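Local coordinates for T CELL surface glycoprotein CD4 (Rattus norvegicus, PDB 1CID) that probably serves, like other CD4 molecules, as a T-cell co-receptor for MHC class II, this fragment comprising its third and fourth extracellular immunoglobulin-like domains, at residues 6-11 / 171-176; 114-119 / 150-155; 127-132 / 161-166; 133-138 / 157-162. All coordinates share one frame; numbering follows the deposited sequence.

Interactions 2, 3 and 4 lie within the fourth domain of CD4, a two-sheet immunoglobulin sandwich, and interaction 1 ties that domain to the third. Interaction 2 belongs to one sheet; interactions 3 and 4 follow each other along the same strand pair of the other, their centres about 14 Å apart. The disulfide crosses between the sheets: Cys119 SG of interaction 2 bonds Cys161 SG, shared by interactions 3 and 4, at 2.0 Å. Further along the core, Leu117 packs on Leu133, linking interactions 2 and 4, whose centres lie about 11 Å apart. Residues 171-176 of interaction 1 join the sheet of interactions 3 and 4, probably through bonds such as Met171 O to Leu163 N, 2.8 Å.

Interaction 1: residues 6-11 / 171-176; sequences YKSEGE and MDSKIQ
Met171 leans against Tyr6 where two immunoglobulin-like domains meet: strand 4-8 comes from the third domain of CD4, strand 168-176 from the edge of a sheet in the fourth. The strands run nearly parallel, 7° apart, but their axes approach no closer than 7.4 Å, so side chains rather than paired backbones fill the space between them. Met171 buries the most. With its CG between the backbone N and the carbonyl carbon, chi1 56° sets that atom 4.0 Å from Tyr6 CB, and the extended chain beyond takes CE to the edge of the tyrosine ring, near its plane. Met107 of strand 97-110 packs on Met171 as well, while the Tyr6 side chain also rests on Val105 and Leu163.

Further along, the contact turns polar. Ser8 OG and Ser173 OG share a hydrogen bond of 3.2 Å. Ser8 begins a type II turn ending at Glu11, with Gly10 in its third position, and Glu11 folds back so that OE1 takes the Ser8 N-H at 3.0 Å from above the carboxylate plane. A water 2.6 Å from Ser8 OG donates to Glu11 OE1 and, across the junction, to Asp172 O at 3.1 Å.

Interaction 2: residues 114-119 / 150-155; sequences SNTLTC and QVQAPE
Over one face of the Asn115 amide sits Gln152 OE1, 3.1 Å from Asn115 CG, and Ala153 CB lies on that same side, 3.8 Å from Asn115 OD1. The second flat group is the Gln152 amide; the two planes stand almost perpendicular, 82° apart, and neither amide bonds the other. Gln152 gets there by bending at chi2 (-47°), which brings its head back over the neighbouring strand. The puckered ring of Pro154 follows: its CD edges up to Asn115 O at 3.6 Å and its CG reaches Leu117 CB, with Trp159 and Val177 packing on it too.

Asn115 O is the polar hub here. It accepts from Ala153 N at 2.7 Å, the donor tilted 29° from the carbonyl plane, and also receives the CA-H of Gln152. Deeper in the strands, Val151 N gives Leu117 O a good bond of 3.0 Å, whereas the return bond from Leu117 N is weak. Leu117 and Val151 point inward to Leu133 and Trp159; on the other face Thr116 and Thr118 each set CG2 4.2 Å from Gln150 CG. Thr116 OG1 is hydrogen-bonded to Asp113 OD1. With Cys119 closing the segment, this is the antiparallel B-E strand pairing of an immunoglobulin sandwich.

Interaction 3: residues 127-132 / 161-166; sequences PKMRLI and CLLSEG
Met129 lies obliquely in the groove between Leu163 and Glu165, the neighbours it faces on the adjacent strand. Its chain is extended beyond CG, so the whole length is used: CG meets Leu163 CD2 at 4.0 Å, SD rests near Leu163 CD1 at the same distance, and CE closes over Glu165 CB at 3.5 Å. Tyr6 of the third domain also touches Met129 and Leu163. Cutting Met129 back to an alanine is likely to open a gap beside Leu163 and leave Glu165 CB without the methyl that closes over it.

Lys128 lies alongside Glu165, pointing the same way, with CD on CG; their charged ends stay apart, and Glu165 OE2 is bridged to Lys170 instead. In immunoglobulin terms these are the antiparallel C and F strands, and residues alternate between the sandwich interior and the outer face. The backbones are tied by two reciprocal pairs, Arg130 with Ser164 and Ile132 with Leu162; Leu162 N to Ile132 O measures 2.7 Å, in the carbonyl plane.

Inside, Leu131 CD2 fits against Cys161 SG at 3.9 Å, beside the disulfide to Cys119. On the outer face Ile132 is the knob. Its chi1 of -63°, with CG1 anti to the carbonyl carbon, sets CG1 toward Ser164, and CD1 at its end lies against the Ser164 side chain, while CG2 goes the other way, to Leu162 CG at 4.2 Å. Two residues back on this face, the Arg130 chain sets CG 3.8 Å from Ser164 OG and then bends away, its guanidinium bonding through NH2 to Ser143 O.

Interaction 4: residues 133-138 / 157-162; sequences LKQENQ and GVWQCL
Leu133 starts the walk, pushing CD2 onto Cys161 CB at 3.9 Å and to within 4.4 Å of Trp159 CE3; its carbonyl carbon lies at the ring edge. Lys134 follows, facing the other side of the sheet, where its side chain runs alongside that of Gln160. Its carbonyl O takes Gln160 N at 2.7 Å, from above the carbonyl plane; the return bond from Lys134 N is weak. Gln135 CG then stands over the six-membered ring of Trp159, 4.2 Å from its centroid and 19° off the normal, a CH-pi contact; the amide beyond, stacked 15° from the ring plane, bonds weakly to Arg141 through OE1 and Glu155 through NE2. With Trp159 CG anti to the carbonyl carbon (chi1 -83°), the indole swings under Gln135, and NE1 is held by Glu155 O. Replacing Trp159 with an alanine would probably leave the Gln135 amide without its platform, Leu133 less covered and Glu155 O without its donor. At Glu136 the chain turns off past Val158.

Chemically, this C-F end of the immunoglobulin sandwich divides in two: on the interior face Leu133 joins indole to cysteine, whereas outside Glu136 OE2 salt-bridges Lys174.

Interaction 1: residues 6-11 / 171-176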
loop_
_atom_site.group_PDB
_atom_site.type_symbol
_atom_site.label_atom_id
_atom_site.label_comp_id
_atom_site.label_asym_id
_atom_site.label_seq_id
_atom_site.Cartn_x
_atom_site.Cartn_y
_atom_site.Cartn_z
ATOM N N TYR A 6 -1.538 4.271 0.536
ATOM C CA TYR A 6 -1.331 4.232 2.032
ATOM C C TYR A 6 -2.496 3.564 2.754
ATOM O O TYR A 6 -3.617 4.101 2.573
ATOM C CB TYR A 6 -1.115 5.644 2.452
ATOM C CG TYR A 6 0.115 6.352 1.884
ATOM C CD1 TYR A 6 1.310 6.155 2.602
ATOM C CD2 TYR A 6 0.096 7.181 0.765
ATOM C CE1 TYR A 6 2.513 6.682 2.278
ATOM C CE2 TYR A 6 1.290 7.785 0.384
ATOM C CZ TYR A 6 2.448 7.484 1.127
ATOM O OH TYR A 6 3.591 8.148 0.646
ATOM N N LYS A 7 -2.290 2.460 3.461
ATOM C CA LYS A 7 -3.412 1.766 4.038
ATOM C C LYS A 7 -3.218 1.191 5.417
ATOM O O LYS A 7 -2.112 0.863 5.882
ATOM C CB LYS A 7 -3.738 0.557 3.101
ATOM C CG LYS A 7 -3.965 1.171 1.704
ATOM C CD LYS A 7 -5.405 1.401 1.496
ATOM C CE LYS A 7 -5.814 2.433 0.499
ATOM N NZ LYS A 7 -7.273 2.625 0.864
ATOM N N SER A 8 -4.340 1.000 6.110
ATOM C CA SER A 8 -4.312 0.439 7.459
ATOM C C SER A 8 -4.641 -1.041 7.103
ATOM O O SER A 8 -5.406 -1.467 6.223
ATOM C CB SER A 8 -5.134 0.965 8.605
ATOM O OG SER A 8 -5.611 2.300 8.414
ATOM N N GLU A 9 -3.949 -1.727 7.986
ATOM C CA GLU A 9 -4.101 -3.130 7.800
ATOM C C GLU A 9 -5.522 -3.544 7.776
ATOM O O GLU A 9 -6.299 -3.047 8.581
ATOM C CB GLU A 9 -3.415 -3.607 9.030
ATOM C CG GLU A 9 -2.979 -5.009 8.645
ATOM C CD GLU A 9 -2.465 -5.712 9.837
ATOM O OE1 GLU A 9 -3.137 -5.445 10.882
ATOM O OE2 GLU A 9 -1.499 -6.438 9.726
ATOM N N GLY A 10 -5.833 -4.507 6.965
ATOM C CA GLY A 10 -7.158 -5.100 6.819
ATOM C C GLY A 10 -7.850 -4.278 5.744
ATOM O O GLY A 10 -8.994 -4.644 5.348
ATOM N N GLU A 11 -7.277 -3.218 5.213
ATOM C CA GLU A 11 -8.060 -2.505 4.150
ATOM C C GLU A 11 -7.690 -2.946 2.762
ATOM O O GLU A 11 -6.718 -3.663 2.553
ATOM C CB GLU A 11 -7.696 -1.087 4.564
ATOM C CG GLU A 11 -8.650 -0.037 5.036
ATOM C CD GLU A 11 -8.191 1.408 4.882
ATOM O OE1 GLU A 11 -7.283 1.625 5.743
ATOM O OE2 GLU A 11 -8.521 2.377 4.156
ATOM N N MET A 171 -1.244 9.685 5.780
ATOM C CA MET A 171 -2.366 8.864 6.341
ATOM C C MET A 171 -2.392 8.887 7.880
ATOM O O MET A 171 -1.382 9.378 8.427
ATOM C CB MET A 171 -2.389 7.418 5.929
ATOM C CG MET A 171 -1.064 6.795 6.285
ATOM S SD MET A 171 -1.500 5.001 6.414
ATOM C CE MET A 171 0.230 4.587 6.570
ATOM N N ASP A 172 -3.513 8.342 8.329
ATOM C CA ASP A 172 -3.800 8.210 9.764
ATOM C C ASP A 172 -4.681 6.989 10.058
ATOM O O ASP A 172 -5.378 6.475 9.230
ATOM C CB ASP A 172 -4.530 9.378 10.386
ATOM C CG ASP A 172 -5.969 9.579 9.980
ATOM O OD1 ASP A 172 -6.351 10.309 9.008
ATOM O OD2 ASP A 172 -6.765 8.994 10.751
ATOM N N SER A 173 -4.728 6.607 11.279
ATOM C CA SER A 173 -5.519 5.502 11.772
ATOM C C SER A 173 -5.815 5.686 13.274
ATOM O O SER A 173 -4.884 6.130 14.011
ATOM C CB SER A 173 -4.513 4.417 11.467
ATOM O OG SER A 173 -5.244 3.212 11.480
ATOM N N LYS A 174 -7.044 5.415 13.743
ATOM C CA LYS A 174 -7.502 5.523 15.077
ATOM C C LYS A 174 -7.800 4.138 15.677
ATOM O O LYS A 174 -8.230 3.173 15.067
ATOM C CB LYS A 174 -8.881 6.093 15.327
ATOM C CG LYS A 174 -9.429 7.157 14.403
ATOM C CD LYS A 174 -8.864 8.496 14.780
ATOM C CE LYS A 174 -9.676 9.553 14.063
ATOM N NZ LYS A 174 -11.052 9.449 14.630
ATOM N N ILE A 175 -7.618 4.244 16.959
ATOM C CA ILE A 175 -7.804 3.271 18.005
ATOM C C ILE A 175 -8.335 3.956 19.301
ATOM O O ILE A 175 -7.986 5.075 19.789
ATOM C CB ILE A 175 -6.435 2.564 18.181
ATOM C CG1 ILE A 175 -6.793 1.327 19.073
ATOM C CG2 ILE A 175 -5.310 3.479 18.713
ATOM C CD1 ILE A 175 -5.550 0.386 19.176
ATOM N N GLN A 176 -9.285 3.172 19.821
ATOM C CA GLN A 176 -9.924 3.455 21.107
ATOM C C GLN A 176 -9.086 2.569 22.066
ATOM O O GLN A 176 -8.983 1.292 22.007
ATOM C CB GLN A 176 -11.412 3.220 21.182
ATOM C CG GLN A 176 -11.883 2.759 22.528
ATOM C CD GLN A 176 -13.295 2.560 22.893
ATOM O OE1 GLN A 176 -13.911 1.525 22.736
ATOM N NE2 GLN A 176 -13.828 3.625 23.489
HETATM O O HOH W 1 -6.320 4.424 7.097
#

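Interaction 2: residues 114-119 / 150-155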
loop_
_atom_site.group_PDB
_atom_site.type_symbol
_atom_site.label_atom_id
_atom_site.label_comp_id
_atom_site.label_asym_id
_atom_site.label_seq_id
_atom_site.Cartn_x
_atom_site.Cartn_y
_atom_site.Cartn_z
ATOM N N SER A 114 -1.620 -2.780 28.501
ATOM C CA SER A 114 -2.228 -1.400 28.543
ATOM C C SER A 114 -1.219 -0.357 29.041
ATOM O O SER A 114 -1.516 0.719 29.576
ATOM C CB SER A 114 -3.542 -1.234 29.234
ATOM O OG SER A 114 -3.479 -1.763 30.542
ATOM N N ASN A 115 0.003 -0.776 28.812
ATOM C CA ASN A 115 1.195 0.018 29.090
ATOM C C ASN A 115 1.606 0.357 27.636
ATOM O O ASN A 115 2.236 1.417 27.477
ATOM C CB ASN A 115 2.321 -0.648 29.873
ATOM C CG ASN A 115 2.562 -0.183 31.322
ATOM O OD1 ASN A 115 1.644 0.429 31.936
ATOM N ND2 ASN A 115 3.773 -0.507 31.836
ATOM N N THR A 116 1.164 -0.578 26.778
ATOM C CA THR A 116 1.570 -0.282 25.412
ATOM C C THR A 116 0.485 0.150 24.474
ATOM O O THR A 116 -0.619 -0.375 24.613
ATOM C CB THR A 116 2.261 -1.636 24.979
ATOM O OG1 THR A 116 3.087 -1.935 26.144
ATOM C CG2 THR A 116 3.107 -1.487 23.711
ATOM N N LEU A 117 0.808 1.045 23.567
ATOM C CA LEU A 117 0.063 1.605 22.445
ATOM C C LEU A 117 1.182 1.629 21.339
ATOM O O LEU A 117 2.151 2.263 21.760
ATOM C CB LEU A 117 -0.517 3.013 22.382
ATOM C CG LEU A 117 -1.297 3.377 21.131
ATOM C CD1 LEU A 117 -2.627 2.621 21.015
ATOM C CD2 LEU A 117 -1.682 4.846 21.158
ATOM N N THR A 118 0.991 0.982 20.204
ATOM C CA THR A 118 2.077 0.984 19.249
ATOM C C THR A 118 1.691 1.400 17.842
ATOM O O THR A 118 0.523 1.160 17.493
ATOM C CB THR A 118 2.821 -0.386 19.248
ATOM O OG1 THR A 118 2.685 -0.948 20.566
ATOM C CG2 THR A 118 4.301 -0.059 18.953
ATOM N N CYS A 119 2.584 1.967 17.071
ATOM C CA CYS A 119 2.085 2.243 15.726
ATOM C C CYS A 119 3.260 1.875 14.874
ATOM O O CYS A 119 4.286 2.368 15.347
ATOM C CB CYS A 119 1.695 3.642 15.719
ATOM S SG CYS A 119 1.381 4.270 14.106
ATOM N N GLN A 150 6.212 4.092 20.000
ATOM C CA GLN A 150 5.483 3.429 21.102
ATOM C C GLN A 150 5.056 4.447 22.128
ATOM O O GLN A 150 5.759 5.461 22.141
ATOM C CB GLN A 150 6.451 2.352 21.601
ATOM C CG GLN A 150 5.998 1.265 22.525
ATOM C CD GLN A 150 6.572 1.516 23.911
ATOM O OE1 GLN A 150 6.088 2.468 24.584
ATOM N NE2 GLN A 150 7.603 0.747 24.313
ATOM N N VAL A 151 4.007 4.257 22.898
ATOM C CA VAL A 151 3.552 5.172 23.941
ATOM C C VAL A 151 3.199 4.312 25.183
ATOM O O VAL A 151 2.435 3.366 25.217
ATOM C CB VAL A 151 2.432 6.187 23.698
ATOM C CG1 VAL A 151 1.687 6.805 24.894
ATOM C CG2 VAL A 151 2.960 7.372 22.879
ATOM N N GLN A 152 3.867 4.850 26.191
ATOM C CA GLN A 152 3.764 4.329 27.556
ATOM C C GLN A 152 2.517 4.893 28.260
ATOM O O GLN A 152 2.132 6.094 28.331
ATOM C CB GLN A 152 5.095 4.505 28.275
ATOM C CG GLN A 152 5.717 3.129 28.478
ATOM C CD GLN A 152 4.927 1.944 29.023
ATOM O OE1 GLN A 152 4.348 1.986 30.133
ATOM N NE2 GLN A 152 4.843 0.794 28.300
ATOM N N ALA A 153 1.880 3.827 28.739
ATOM C CA ALA A 153 0.624 3.882 29.458
ATOM C C ALA A 153 -0.263 5.023 28.968
ATOM O O ALA A 153 -0.490 6.038 29.648
ATOM C CB ALA A 153 0.817 3.974 30.969
ATOM N N PRO A 154 -0.802 4.824 27.800
ATOM C CA PRO A 154 -1.704 5.799 27.222
ATOM C C PRO A 154 -2.926 6.082 28.073
ATOM O O PRO A 154 -3.508 5.150 28.648
ATOM C CB PRO A 154 -2.149 5.071 25.976
ATOM C CG PRO A 154 -2.034 3.609 26.417
ATOM C CD PRO A 154 -0.614 3.619 26.987
ATOM N N GLU A 155 -3.332 7.318 28.124
ATOM C CA GLU A 155 -4.544 7.717 28.781
ATOM C C GLU A 155 -5.655 7.071 28.006
ATOM O O GLU A 155 -5.535 7.003 26.795
ATOM C CB GLU A 155 -4.752 9.242 28.679
ATOM C CG GLU A 155 -3.816 9.723 29.837
ATOM C CD GLU A 155 -2.598 10.197 29.107
ATOM O OE1 GLU A 155 -3.018 11.290 28.651
ATOM O OE2 GLU A 155 -1.535 9.628 28.949
#

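Interaction 3: residues 127-132 / 161-166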
loop_
_atom_site.group_PDB
_atom_site.type_symbol
_atom_site.label_atom_id
_atom_site.label_comp_id
_atom_site.label_asym_id
_atom_site.label_seq_id
_atom_site.Cartn_x
_atom_site.Cartn_y
_atom_site.Cartn_z
ATOM N N PRO A 127 12.730 9.500 4.259
ATOM C CA PRO A 127 13.336 9.791 5.578
ATOM C C PRO A 127 12.999 11.196 6.114
ATOM O O PRO A 127 13.502 11.684 7.141
ATOM C CB PRO A 127 14.823 9.550 5.307
ATOM C CG PRO A 127 14.942 10.308 3.965
ATOM C CD PRO A 127 13.684 9.871 3.184
ATOM N N LYS A 128 12.168 11.926 5.408
ATOM C CA LYS A 128 11.527 13.198 5.766
ATOM C C LYS A 128 10.027 12.771 5.941
ATOM O O LYS A 128 9.006 13.256 5.383
ATOM C CB LYS A 128 11.676 14.298 4.741
ATOM C CG LYS A 128 11.221 13.785 3.368
ATOM C CD LYS A 128 10.999 14.944 2.414
ATOM C CE LYS A 128 11.558 14.512 1.046
ATOM N NZ LYS A 128 13.052 14.330 1.162
ATOM N N MET A 129 9.876 11.690 6.712
ATOM C CA MET A 129 8.632 10.984 7.075
ATOM C C MET A 129 8.736 10.601 8.581
ATOM O O MET A 129 9.770 9.967 8.929
ATOM C CB MET A 129 8.242 9.737 6.263
ATOM C CG MET A 129 7.228 10.095 5.199
ATOM S SD MET A 129 6.942 8.795 3.931
ATOM C CE MET A 129 6.140 9.888 2.711
ATOM N N ARG A 130 7.708 11.044 9.336
ATOM C CA ARG A 130 7.771 10.711 10.773
ATOM C C ARG A 130 6.429 10.155 11.194
ATOM O O ARG A 130 5.516 10.453 10.430
ATOM C CB ARG A 130 8.232 11.868 11.598
ATOM C CG ARG A 130 7.722 13.178 11.036
ATOM C CD ARG A 130 8.701 14.313 11.287
ATOM N NE ARG A 130 9.095 14.322 12.664
ATOM C CZ ARG A 130 10.210 14.490 13.314
ATOM N NH1 ARG A 130 11.245 14.783 12.569
ATOM N NH2 ARG A 130 10.457 14.364 14.641
ATOM N N LEU A 131 6.447 9.430 12.255
ATOM C CA LEU A 131 5.254 8.811 12.813
ATOM C C LEU A 131 4.892 9.601 14.097
ATOM O O LEU A 131 5.761 10.093 14.848
ATOM C CB LEU A 131 5.619 7.387 13.115
ATOM C CG LEU A 131 5.234 6.143 12.326
ATOM C CD1 LEU A 131 5.486 4.921 13.195
ATOM C CD2 LEU A 131 3.800 6.216 11.839
ATOM N N ILE A 132 3.597 9.693 14.253
ATOM C CA ILE A 132 3.022 10.500 15.308
ATOM C C ILE A 132 1.859 9.802 15.964
ATOM O O ILE A 132 0.928 9.412 15.257
ATOM C CB ILE A 132 2.570 11.795 14.529
ATOM C CG1 ILE A 132 3.778 12.557 13.903
ATOM C CG2 ILE A 132 1.714 12.771 15.350
ATOM C CD1 ILE A 132 3.126 13.345 12.692
ATOM N N CYS A 161 -3.120 7.640 14.863
ATOM C CA CYS A 161 -1.668 7.489 14.528
ATOM C C CYS A 161 -1.449 8.127 13.155
ATOM O O CYS A 161 -2.278 7.898 12.233
ATOM C CB CYS A 161 -1.082 6.103 14.736
ATOM S SG CYS A 161 0.628 6.107 14.053
ATOM N N LEU A 162 -0.447 8.976 12.944
ATOM C CA LEU A 162 -0.340 9.552 11.580
ATOM C C LEU A 162 1.061 9.379 11.027
ATOM O O LEU A 162 1.958 9.368 11.864
ATOM C CB LEU A 162 -0.623 10.975 11.673
ATOM C CG LEU A 162 -1.308 11.891 12.600
ATOM C CD1 LEU A 162 -1.208 13.264 11.893
ATOM C CD2 LEU A 162 -2.789 11.666 12.646
ATOM N N LEU A 163 1.115 9.323 9.722
ATOM C CA LEU A 163 2.312 9.232 8.855
ATOM C C LEU A 163 2.292 10.580 8.067
ATOM O O LEU A 163 1.304 10.878 7.349
ATOM C CB LEU A 163 2.420 8.137 7.858
ATOM C CG LEU A 163 3.437 7.499 6.960
ATOM C CD1 LEU A 163 3.339 8.043 5.570
ATOM C CD2 LEU A 163 4.881 7.722 7.403
ATOM N N SER A 164 3.391 11.246 8.307
ATOM C CA SER A 164 3.489 12.538 7.636
ATOM C C SER A 164 4.872 12.668 7.032
ATOM O O SER A 164 5.842 12.150 7.589
ATOM C CB SER A 164 3.236 13.634 8.656
ATOM O OG SER A 164 4.287 13.734 9.607
ATOM N N GLU A 165 4.874 13.349 5.901
ATOM C CA GLU A 165 6.049 13.805 5.124
ATOM C C GLU A 165 5.780 15.334 4.923
ATOM O O GLU A 165 4.700 15.763 4.459
ATOM C CB GLU A 165 6.446 13.123 3.879
ATOM C CG GLU A 165 7.363 13.917 2.917
ATOM C CD GLU A 165 6.427 14.111 1.737
ATOM O OE1 GLU A 165 5.509 14.924 1.996
ATOM O OE2 GLU A 165 6.478 13.505 0.675
ATOM N N GLY A 166 6.779 16.042 5.464
ATOM C CA GLY A 166 6.688 17.501 5.505
ATOM C C GLY A 166 5.459 17.891 6.332
ATOM O O GLY A 166 5.361 17.407 7.487
#

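Interaction 4: residues 133-138 / 157-162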
loop_
_atom_site.group_PDB
_atom_site.type_symbol
_atom_site.label_atom_id
_atom_site.label_comp_id
_atom_site.label_asym_id
_atom_site.label_seq_id
_atom_site.Cartn_x
_atom_site.Cartn_y
_atom_site.Cartn_z
ATOM N N LEU A 133 1.894 9.717 17.261
ATOM C CA LEU A 133 0.840 9.160 18.125
ATOM C C LEU A 133 0.336 10.407 18.876
ATOM O O LEU A 133 1.126 11.114 19.476
ATOM C CB LEU A 133 1.358 8.015 18.972
ATOM C CG LEU A 133 1.029 6.587 18.574
ATOM C CD1 LEU A 133 1.662 5.674 19.530
ATOM C CD2 LEU A 133 -0.472 6.363 18.543
ATOM N N LYS A 134 -0.880 10.819 18.790
ATOM C CA LYS A 134 -1.639 11.903 19.287
ATOM C C LYS A 134 -2.935 11.407 19.946
ATOM O O LYS A 134 -3.376 10.270 19.724
ATOM C CB LYS A 134 -2.304 12.582 18.136
ATOM C CG LYS A 134 -1.851 13.940 17.668
ATOM C CD LYS A 134 -3.264 14.278 17.206
ATOM C CE LYS A 134 -3.182 15.139 16.038
ATOM N NZ LYS A 134 -2.216 16.273 15.891
ATOM N N GLN A 135 -3.533 12.319 20.703
ATOM C CA GLN A 135 -4.816 11.920 21.366
ATOM C C GLN A 135 -5.850 12.349 20.340
ATOM O O GLN A 135 -5.516 13.393 19.751
ATOM C CB GLN A 135 -5.010 12.541 22.729
ATOM C CG GLN A 135 -5.249 11.512 23.820
ATOM C CD GLN A 135 -4.657 11.988 25.108
ATOM O OE1 GLN A 135 -3.745 12.832 25.105
ATOM N NE2 GLN A 135 -5.235 11.421 26.156
ATOM N N GLU A 136 -6.951 11.689 20.123
ATOM C CA GLU A 136 -7.846 12.099 19.096
ATOM C C GLU A 136 -7.796 13.558 18.678
ATOM O O GLU A 136 -7.488 13.647 17.433
ATOM C CB GLU A 136 -9.332 11.918 19.285
ATOM C CG GLU A 136 -10.010 11.784 17.887
ATOM C CD GLU A 136 -11.390 11.216 18.024
ATOM O OE1 GLU A 136 -11.747 10.818 19.133
ATOM O OE2 GLU A 136 -12.081 11.217 16.980
ATOM N N ASN A 137 -8.093 14.550 19.491
ATOM C CA ASN A 137 -8.084 15.919 18.848
ATOM C C ASN A 137 -7.082 16.981 19.289
ATOM O O ASN A 137 -7.075 18.168 18.922
ATOM C CB ASN A 137 -9.456 16.522 19.068
ATOM C CG ASN A 137 -10.496 16.421 18.001
ATOM O OD1 ASN A 137 -10.164 16.554 16.815
ATOM N ND2 ASN A 137 -11.744 16.186 18.441
ATOM N N GLN A 138 -6.233 16.593 20.176
ATOM C CA GLN A 138 -5.157 17.218 20.887
ATOM C C GLN A 138 -3.911 17.206 20.014
ATOM O O GLN A 138 -4.060 17.112 18.788
ATOM C CB GLN A 138 -5.008 16.581 22.264
ATOM C CG GLN A 138 -6.218 16.820 23.183
ATOM C CD GLN A 138 -6.073 15.989 24.435
ATOM O OE1 GLN A 138 -6.968 15.209 24.739
ATOM N NE2 GLN A 138 -4.931 16.166 25.120
ATOM N N GLY A 157 -8.986 6.619 25.779
ATOM C CA GLY A 157 -9.513 7.579 24.742
ATOM C C GLY A 157 -9.258 7.227 23.267
ATOM O O GLY A 157 -8.871 6.067 22.967
ATOM N N VAL A 158 -9.441 8.153 22.333
ATOM C CA VAL A 158 -9.239 7.796 20.937
ATOM C C VAL A 158 -7.829 8.226 20.703
ATOM O O VAL A 158 -7.726 9.445 20.841
ATOM C CB VAL A 158 -10.257 8.570 20.107
ATOM C CG1 VAL A 158 -9.960 8.431 18.644
ATOM C CG2 VAL A 158 -11.693 8.085 20.277
ATOM N N TRP A 159 -6.948 7.341 20.376
ATOM C CA TRP A 159 -5.619 7.915 20.024
ATOM C C TRP A 159 -5.564 8.044 18.500
ATOM O O TRP A 159 -6.342 7.296 17.898
ATOM C CB TRP A 159 -4.531 7.002 20.470
ATOM C CG TRP A 159 -4.305 7.299 21.897
ATOM C CD1 TRP A 159 -5.140 6.941 22.901
ATOM C CD2 TRP A 159 -3.199 8.004 22.477
ATOM N NE1 TRP A 159 -4.594 7.394 24.083
ATOM C CE2 TRP A 159 -3.415 8.015 23.876
ATOM C CE3 TRP A 159 -2.051 8.598 21.997
ATOM C CZ2 TRP A 159 -2.529 8.537 24.787
ATOM C CZ3 TRP A 159 -1.179 9.157 22.925
ATOM C CH2 TRP A 159 -1.387 9.159 24.289
ATOM N N GLN A 160 -4.719 8.803 17.906
ATOM C CA GLN A 160 -4.796 8.666 16.421
ATOM C C GLN A 160 -3.409 8.320 15.971
ATOM O O GLN A 160 -2.502 8.660 16.777
ATOM C CB GLN A 160 -5.490 9.921 16.045
ATOM C CG GLN A 160 -5.244 10.173 14.584
ATOM C CD GLN A 160 -5.906 11.475 14.203
ATOM O OE1 GLN A 160 -5.781 12.554 14.770
ATOM N NE2 GLN A 160 -6.696 11.426 13.147
ATOM N N CYS A 161 -3.120 7.640 14.863
ATOM C CA CYS A 161 -1.668 7.489 14.528
ATOM C C CYS A 161 -1.449 8.127 13.155
ATOM O O CYS A 161 -2.278 7.898 12.233
ATOM C CB CYS A 161 -1.082 6.103 14.736
ATOM S SG CYS A 161 0.628 6.107 14.053
ATOM N N LEU A 162 -0.447 8.976 12.944
ATOM C CA LEU A 162 -0.340 9.552 11.580
ATOM C C LEU A 162 1.061 9.379 11.027
ATOM O O LEU A 162 1.958 9.368 11.864
ATOM C CB LEU A 162 -0.623 10.975 11.673
ATOM C CG LEU A 162 -1.308 11.891 12.600
ATOM C CD1 LEU A 162 -1.208 13.264 11.893
ATOM C CD2 LEU A 162 -2.789 11.666 12.646
#